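PDB 4RW0: lipolytic protein G-D-S-L family from Veillonella parvula DSM 2008, which probably hydrolyses ester bonds in lipids or other acylated substrates, like other SGNH hydrolases. Local coordinates for residues F9-T14 and L72-N77. Residues are numbered along the deposited sequence; the frame is centred on the assembly and turned at random.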
# COMPACT_ATOMS: atom_id res chain seq x y z
N PHE A 9 6.49 -2.71 -0.43
CA PHE A 9 6.69 -2.47 1.00
C PHE A 9 5.42 -1.99 1.65
O PHE A 9 4.59 -1.29 1.00
CB PHE A 9 7.72 -1.35 1.19
CG PHE A 9 9.11 -1.69 0.71
CD1 PHE A 9 9.95 -2.41 1.47
CD2 PHE A 9 9.54 -1.32 -0.54
CE1 PHE A 9 11.24 -2.76 1.02
CE2 PHE A 9 10.81 -1.59 -0.98
CZ PHE A 9 11.67 -2.34 -0.20
N GLY A 10 5.30 -2.32 2.94
CA GLY A 10 4.19 -1.92 3.78
C GLY A 10 4.00 -2.79 5.01
O GLY A 10 4.93 -3.43 5.46
N ASP A 11 2.78 -2.78 5.54
CA ASP A 11 2.51 -3.44 6.74
C ASP A 11 1.73 -4.79 6.47
O ASP A 11 1.87 -5.41 5.44
CB ASP A 11 1.83 -2.49 7.69
CG ASP A 11 0.45 -2.01 7.15
OD1 ASP A 11 -0.13 -2.66 6.20
OD2 ASP A 11 0.04 -0.90 7.60
N SER A 12 0.91 -5.21 7.40
CA SER A 12 0.21 -6.50 7.25
C SER A 12 -0.83 -6.50 6.15
O SER A 12 -1.15 -7.53 5.61
CB SER A 12 -0.36 -6.88 8.59
OG SER A 12 -1.30 -5.88 8.86
N ILE A 13 -1.27 -5.32 5.73
CA ILE A 13 -2.28 -5.21 4.69
C ILE A 13 -1.62 -5.31 3.31
O ILE A 13 -2.24 -5.64 2.33
CB ILE A 13 -3.11 -3.91 4.86
CG1 ILE A 13 -3.97 -4.00 6.12
CG2 ILE A 13 -4.03 -3.66 3.68
CD1 ILE A 13 -4.68 -2.71 6.50
N THR A 14 -0.33 -5.02 3.23
CA THR A 14 0.42 -5.36 2.05
C THR A 14 0.92 -6.85 2.10
O THR A 14 0.99 -7.55 1.08
CB THR A 14 1.61 -4.40 1.92
OG1 THR A 14 1.09 -3.10 1.60
CG2 THR A 14 2.60 -4.86 0.88
N LEU A 72 4.66 1.38 -2.25
CA LEU A 72 4.73 1.68 -0.85
C LEU A 72 3.31 1.98 -0.32
O LEU A 72 2.54 2.73 -0.91
CB LEU A 72 5.48 3.00 -0.60
CG LEU A 72 6.79 3.14 -1.26
CD1 LEU A 72 7.35 4.52 -1.00
CD2 LEU A 72 7.66 2.06 -0.64
N MSE A 73 3.05 1.50 0.85
CA MSE A 73 1.81 1.86 1.55
C MSE A 73 1.94 1.57 3.02
O MSE A 73 2.28 0.41 3.41
CB MSE A 73 0.63 1.05 0.93
CG MSE A 73 -0.61 1.36 1.71
SE MSE A 73 -2.22 0.46 0.89
CE MSE A 73 -1.80 -1.48 1.11
N CYS A 74 1.66 2.54 3.90
CA CYS A 74 1.81 2.29 5.33
C CYS A 74 1.12 3.39 6.16
O CYS A 74 0.66 4.38 5.62
CB CYS A 74 3.31 2.23 5.68
SG CYS A 74 3.71 1.13 7.05
N GLY A 75 1.04 3.21 7.46
CA GLY A 75 0.58 4.27 8.36
C GLY A 75 -0.52 3.90 9.26
O GLY A 75 -0.68 4.49 10.33
N THR A 76 -1.28 2.86 8.89
CA THR A 76 -2.31 2.36 9.81
C THR A 76 -1.86 2.14 11.22
O THR A 76 -2.55 2.53 12.19
CB THR A 76 -2.93 1.04 9.26
OG1 THR A 76 -3.59 1.37 8.04
CG2 THR A 76 -3.88 0.34 10.26
N ASN A 77 -0.73 1.44 11.41
CA ASN A 77 -0.27 1.21 12.79
C ASN A 77 0.05 2.48 13.56
O ASN A 77 -0.19 2.57 14.77
CB ASN A 77 0.87 0.21 12.81
CG ASN A 77 0.37 -1.21 12.43
OD1 ASN A 77 -0.65 -1.70 12.98
ND2 ASN A 77 1.05 -1.86 11.46
O HOH W 1 0.58 -1.62 3.75
O HOH W 2 0.23 -4.37 10.46
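Phe9 and Leu72 pair in parallel, and Met73 N donates to Phe9 O at 3.2 Å, a bent bond (140° at the hydrogen). Gly10 CA lies 3.0 Å from Met73 O, where any CB would collide. Past Gly10 and Met73 the chains part, and a water fills the fork: it accepts from Asp11 N, donates to Met73 O at 2.7 Å and hydrogen-bonds Thr14 OG1. A second water accepts from Asn77 ND2 at 2.8 Å and hydrogen-bonds Ser12 OG; the amide also donates to Cys46 O.

On one sheet face Phe9 and Leu72 run side by side, CD2 to CD2 at 3.9 Å. On the other face selenomethionine Met73, bent at chi3, brings CE against Ile13 CG2 (4.0 Å) and beside Thr14 OG1.

Asp11 N-caps helix 12-15. With CG between backbone N and carbonyl carbon (chi1 63°), OD1 accepts from Ile13 N at 2.9 Å, on its anti side and out of the carboxylate plane. OD2 reaches Thr76 CB (3.9 Å) and lies close to the like-charged Glu110 OE2; the carboxylate stands 66° from the Asn77 amide plane. Were Asp11 replaced by an alanine, Ile13 N would probably be left without its capping acceptor and a gap would open beside Thr76.

Gly10, Asp11 and Ser12 belong to the family's GDS signature; Ser12 OG hydrogen-bonds His165 NE2, consistent with the catalytic serine-histidine pair, and Asn77 probably corresponds to the oxyanion-hole asparagine. Strands 4-10 and 69-73 are adjacent in the parallel sheet, with helix 48-59 packing on Phe9 and Leu72 and helix 168-182 covering Ile13 and Met73.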